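Putative major capsid protein (Cafeteriavirus-dependent mavirus, PDB 6G44) probably builds the icosahedral shell of the virophage particle, as a double jelly-roll major capsid protein that assembles into trimers. Local coordinates at residues L353-I361 against E372-E380. Sequence-based numbering, arbitrary orientation.
With SO4 (sulfate ion), chain B.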
ATOM      1  N   LEU C 353       1.391  16.049  21.786  1.00 12.43           N
ATOM      2  CA  LEU C 353       2.804  16.333  21.861  1.00 12.92           C
ATOM      3  C   LEU C 353       2.999  17.747  21.340  1.00 12.62           C
ATOM      4  O   LEU C 353       2.118  18.314  20.688  1.00 15.22           O
ATOM      5  CB  LEU C 353       3.617  15.365  21.007  1.00 12.92           C
ATOM      6  CG  LEU C 353       3.349  13.874  21.210  1.00 14.17           C
ATOM      7  CD1 LEU C 353       4.129  13.042  20.193  1.00 14.35           C
ATOM      8  CD2 LEU C 353       3.709  13.410  22.622  1.00 15.66           C
ATOM      9  N   ALA C 354       4.123  18.340  21.709  1.00 12.36           N
ATOM     10  CA  ALA C 354       4.513  19.621  21.149  1.00 12.27           C
ATOM     11  C   ALA C 354       5.097  19.446  19.739  1.00 11.77           C
ATOM     12  O   ALA C 354       5.578  18.353  19.389  1.00 11.95           O
ATOM     13  CB  ALA C 354       5.527  20.323  22.058  1.00 12.31           C
ATOM     14  N   GLY C 355       5.087  20.536  18.963  1.00 11.38           N
ATOM     15  CA  GLY C 355       5.758  20.552  17.649  1.00 11.62           C
ATOM     16  C   GLY C 355       7.198  20.973  17.862  1.00 11.91           C
ATOM     17  O   GLY C 355       7.444  22.127  18.246  1.00 12.39           O
ATOM     18  N   ILE C 356       8.153  20.080  17.628  1.00 11.56           N
ATOM     19  CA  ILE C 356       9.558  20.411  17.836  1.00 11.78           C
ATOM     20  C   ILE C 356      10.075  21.104  16.567  1.00 12.13           C
ATOM     21  O   ILE C 356      10.019  20.544  15.478  1.00 12.16           O
ATOM     22  CB  ILE C 356      10.407  19.177  18.180  1.00 12.18           C
ATOM     23  CG1 ILE C 356       9.887  18.538  19.475  1.00 12.54           C
ATOM     24  CG2 ILE C 356      11.894  19.555  18.284  1.00 12.64           C
ATOM     25  CD1 ILE C 356      10.537  17.235  19.833  1.00 12.77           C
ATOM     26  N   ILE C 357      10.622  22.305  16.745  1.00 12.43           N
ATOM     27  CA  ILE C 357      11.127  23.129  15.639  1.00 12.50           C
ATOM     28  C   ILE C 357      12.648  23.258  15.656  1.00 13.52           C
ATOM     29  O   ILE C 357      13.227  23.723  14.673  1.00 14.86           O
ATOM     30  CB  ILE C 357      10.472  24.543  15.622  1.00 13.80           C
ATOM     31  CG1 ILE C 357      10.838  25.344  16.868  1.00 14.89           C
ATOM     32  CG2 ILE C 357       8.950  24.429  15.469  1.00 14.15           C
ATOM     33  CD1 ILE C 357      10.482  26.817  16.756  1.00 15.64           C
ATOM     34  N   GLY C 358      13.292  22.825  16.746  1.00 12.35           N
ATOM     35  CA  GLY C 358      14.739  22.851  16.843  1.00 12.95           C
ATOM     36  C   GLY C 358      15.241  21.826  17.827  1.00 13.16           C
ATOM     37  O   GLY C 358      14.549  21.489  18.782  1.00 12.46           O
ATOM     38  N   LEU C 359      16.424  21.297  17.535  1.00 14.19           N
ATOM     39  CA  LEU C 359      17.069  20.310  18.363  1.00 15.87           C
ATOM     40  C   LEU C 359      18.552  20.599  18.409  1.00 16.75           C
ATOM     41  O   LEU C 359      19.144  20.858  17.371  1.00 16.99           O
ATOM     42  CB  LEU C 359      16.798  18.918  17.769  1.00 17.41           C
ATOM     43  CG  LEU C 359      17.051  17.711  18.637  1.00 18.81           C
ATOM     44  CD1 LEU C 359      16.177  17.710  19.885  1.00 18.91           C
ATOM     45  CD2 LEU C 359      16.805  16.456  17.810  1.00 17.38           C
ATOM     46  N   GLU C 360      19.140  20.587  19.605  1.00 16.43           N
ATOM     47  CA  GLU C 360      20.596  20.666  19.747  1.00 17.74           C
ATOM     48  C   GLU C 360      21.050  19.583  20.718  1.00 16.96           C
ATOM     49  O   GLU C 360      20.502  19.457  21.806  1.00 17.50           O
ATOM     50  CB  GLU C 360      21.031  22.058  20.226  1.00 19.97           C
ATOM     51  CG  GLU C 360      20.650  23.156  19.236  1.00 22.50           C
ATOM     52  CD  GLU C 360      21.238  24.527  19.548  1.00 26.23           C
ATOM     53  OE1 GLU C 360      20.741  25.517  18.936  1.00 30.28           O
ATOM     54  OE2 GLU C 360      22.178  24.628  20.363  1.00 28.38           O
ATOM     55  N   ILE C 361      22.058  18.819  20.292  1.00 16.12           N
ATOM     56  CA  ILE C 361      22.573  17.674  21.023  1.00 17.17           C
ATOM     57  C   ILE C 361      24.039  17.951  21.433  1.00 16.45           C
ATOM     58  O   ILE C 361      24.819  18.418  20.633  1.00 16.82           O
ATOM     59  CB  ILE C 361      22.568  16.383  20.182  1.00 17.34           C
ATOM     60  CG1 ILE C 361      21.236  16.146  19.448  1.00 19.02           C
ATOM     61  CG2 ILE C 361      22.931  15.185  21.073  1.00 17.89           C
ATOM     62  CD1 ILE C 361      20.058  15.934  20.346  1.00 18.64           C
ATOM     63  N   GLU C 372      21.765  23.640  13.086  1.00 16.82           N
ATOM     64  CA  GLU C 372      21.443  24.197  11.770  1.00 18.00           C
ATOM     65  C   GLU C 372      20.244  23.529  11.104  1.00 16.76           C
ATOM     66  O   GLU C 372      19.916  23.860   9.965  1.00 17.63           O
ATOM     67  CB  GLU C 372      22.668  24.135  10.843  1.00 20.06           C
ATOM     68  CG  GLU C 372      23.919  24.856  11.383  1.00 21.50           C
ATOM     69  CD  GLU C 372      23.730  26.361  11.643  1.00 27.70           C
ATOM     70  OE1 GLU C 372      22.833  27.008  11.042  1.00 29.03           O
ATOM     71  OE2 GLU C 372      24.511  26.902  12.472  1.00 30.90           O
ATOM     72  N   LEU C 373      19.590  22.576  11.794  1.00 14.66           N
ATOM     73  CA  LEU C 373      18.381  21.938  11.238  1.00 13.41           C
ATOM     74  C   LEU C 373      17.112  22.672  11.589  1.00 13.29           C
ATOM     75  O   LEU C 373      16.948  23.127  12.718  1.00 14.91           O
ATOM     76  CB  LEU C 373      18.239  20.508  11.763  1.00 13.03           C
ATOM     77  CG  LEU C 373      19.381  19.559  11.399  1.00 12.66           C
ATOM     78  CD1 LEU C 373      19.010  18.149  11.857  1.00 12.66           C
ATOM     79  CD2 LEU C 373      19.761  19.574   9.905  1.00 12.91           C
ATOM     80  N   GLU C 374      16.212  22.773  10.622  1.00 12.98           N
ATOM     81  CA  GLU C 374      14.890  23.325  10.850  1.00 13.52           C
ATOM     82  C   GLU C 374      13.886  22.157  10.848  1.00 13.73           C
ATOM     83  O   GLU C 374      14.270  20.995  10.696  1.00 13.16           O
ATOM     84  CB  GLU C 374      14.549  24.465   9.872  1.00 13.75           C
ATOM     85  CG  GLU C 374      15.198  24.469   8.487  1.00 14.50           C
ATOM     86  CD  GLU C 374      14.726  23.363   7.558  1.00 15.14           C
ATOM     87  OE1 GLU C 374      14.017  22.442   8.001  1.00 14.97           O
ATOM     88  OE2 GLU C 374      15.073  23.406   6.351  1.00 16.69           O
ATOM     89  N   GLN C 375      12.621  22.470  11.009  1.00 14.16           N
ATOM     90  CA  GLN C 375      11.623  21.442  11.301  1.00 13.76           C
ATOM     91  C   GLN C 375      11.499  20.401  10.190  1.00 14.17           C
ATOM     92  O   GLN C 375      11.386  19.188  10.475  1.00 13.60           O
ATOM     93  CB  GLN C 375      10.265  22.075  11.627  1.00 14.33           C
ATOM     94  CG  GLN C 375       9.288  21.094  12.228  1.00 13.89           C
ATOM     95  CD  GLN C 375       8.036  21.773  12.728  1.00 13.14           C
ATOM     96  OE1 GLN C 375       7.397  22.558  12.027  1.00 14.61           O
ATOM     97  NE2 GLN C 375       7.664  21.438  13.943  1.00 13.03           N
ATOM     98  N   GLN C 376      11.526  20.823   8.938  1.00 13.28           N
ATOM     99  CA  GLN C 376      11.446  19.891   7.808  1.00 13.74           C
ATOM    100  C   GLN C 376      12.638  18.926   7.814  1.00 13.22           C
ATOM    101  O   GLN C 376      12.467  17.734   7.591  1.00 12.85           O
ATOM    102  CB  GLN C 376      11.382  20.631   6.481  1.00 15.92           C
ATOM    103  CG  GLN C 376      11.121  19.702   5.301  1.00 17.60           C
ATOM    104  CD  GLN C 376       9.721  19.064   5.322  1.00 18.58           C
ATOM    105  OE1 GLN C 376       9.557  17.859   5.074  1.00 25.33           O
ATOM    106  NE2 GLN C 376       8.729  19.852   5.621  1.00 21.62           N
ATOM    107  N   GLN C 377      13.832  19.428   8.125  1.00 12.35           N
ATOM    108  CA  GLN C 377      14.997  18.555   8.202  1.00 11.79           C
ATOM    109  C   GLN C 377      14.895  17.624   9.385  1.00 11.65           C
ATOM    110  O   GLN C 377      15.351  16.487   9.309  1.00 11.45           O
ATOM    111  CB  GLN C 377      16.268  19.385   8.273  1.00 11.71           C
ATOM    112  CG  GLN C 377      16.558  20.149   6.993  1.00 12.24           C
ATOM    113  CD  GLN C 377      17.607  21.239   7.188  1.00 12.13           C
ATOM    114  OE1 GLN C 377      17.439  22.118   8.026  1.00 13.62           O
ATOM    115  NE2 GLN C 377      18.711  21.166   6.423  1.00 13.76           N
ATOM    116  N   LEU C 378      14.358  18.095  10.506  1.00 11.30           N
ATOM    117  CA  LEU C 378      14.132  17.206  11.669  1.00 10.74           C
ATOM    118  C   LEU C 378      13.157  16.069  11.314  1.00 10.57           C
ATOM    119  O   LEU C 378      13.330  14.922  11.745  1.00 10.56           O
ATOM    120  CB  LEU C 378      13.644  17.999  12.868  1.00 10.99           C
ATOM    121  CG  LEU C 378      14.693  18.967  13.460  1.00 11.65           C
ATOM    122  CD1 LEU C 378      14.006  19.796  14.530  1.00 12.37           C
ATOM    123  CD2 LEU C 378      15.921  18.270  13.985  1.00 11.47           C
ATOM    124  N   TYR C 379      12.138  16.395  10.533  1.00 10.31           N
ATOM    125  CA  TYR C 379      11.214  15.377  10.021  1.00 10.50           C
ATOM    126  C   TYR C 379      11.942  14.375   9.140  1.00 11.01           C
ATOM    127  O   TYR C 379      11.721  13.157   9.251  1.00 10.50           O
ATOM    128  CB  TYR C 379      10.085  16.062   9.252  1.00 10.32           C
ATOM    129  CG  TYR C 379       9.122  15.124   8.553  1.00 10.50           C
ATOM    130  CD1 TYR C 379       8.242  14.347   9.288  1.00 10.61           C
ATOM    131  CD2 TYR C 379       9.068  15.035   7.168  1.00 11.37           C
ATOM    132  CE1 TYR C 379       7.338  13.522   8.656  1.00 10.90           C
ATOM    133  CE2 TYR C 379       8.157  14.210   6.536  1.00 11.69           C
ATOM    134  CZ  TYR C 379       7.318  13.434   7.291  1.00 11.62           C
ATOM    135  OH  TYR C 379       6.381  12.603   6.674  1.00 13.24           O
ATOM    136  N   GLU C 380      12.812  14.861   8.261  1.00 10.89           N
ATOM    137  CA  GLU C 380      13.591  13.975   7.402  1.00 11.03           C
ATOM    138  C   GLU C 380      14.516  13.053   8.212  1.00 10.79           C
ATOM    139  O   GLU C 380      14.613  11.857   7.935  1.00 10.98           O
ATOM    140  CB  GLU C 380      14.352  14.805   6.363  1.00 12.42           C
ATOM    141  CG  GLU C 380      13.412  15.448   5.330  1.00 14.16           C
ATOM    142  CD  GLU C 380      14.068  16.495   4.432  1.00 16.00           C
ATOM    143  OE1 GLU C 380      15.249  16.770   4.589  1.00 17.87           O
ATOM    144  OE2 GLU C 380      13.342  17.076   3.584  1.00 20.51           O
TER
HETATM  145  S   SO4 B 602      25.108  21.326  12.843  0.70 15.07           S
HETATM  146  O1  SO4 B 602      25.517  22.421  13.772  0.70 16.49           O
HETATM  147  O2  SO4 B 602      23.672  21.521  12.565  0.70 14.64           O
HETATM  148  O3  SO4 B 602      25.356  20.020  13.531  0.70 13.78           O
HETATM  149  O4  SO4 B 602      25.899  21.440  11.599  0.70 16.87           O
HETATM  150  O   HOH W   1      12.211  25.054  12.330  1.00 25.21           O
HETATM  151  O   HOH W   2      15.433  25.285  14.157  1.00 31.35           O
HETATM  152  O   HOH W   3      17.753  22.537  15.314  1.00 16.77           O
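Gln375 reaches the strand with its amide: NE2 donates to Ile356 O at 2.9 Å. The bond is bent, 144° at the hydrogen, and the donor sits above the carbonyl plane. CG lies anti to the backbone N (chi1 -167°) and the chain runs extended, which carries the amide to the strand. NE2 also donates to Ser395 O, so two carbonyls hold it. Ile357 crosses this side chain, with CG2 3.6 Å from Gln375 NE2. Leu378 points at the strand and covers its backbone with CD1, 3.8 Å from Gly358 N. Its other methyl, CD2, packs on Leu359 CB at 3.9 Å. Here helix segment 375-380 crosses strand segment 355-361 nearly at right angles (83°), in the second half of the double jelly-roll. The strand has a classic beta bulge at Ile357 and Gly358, opposite Thr455. Water 1 joins Ile357 O to Gln375 N, and water 2 joins the same carbonyl to Leu373 O. Glu374 and Gln377 form a capping box: Gln377 N donates to Glu374 OE1 at 3.0 Å, and Glu374 N donates to Gln377 OE1 at 2.9 Å. Leu373 and Gln377 pack on Phe42 of the second subunit.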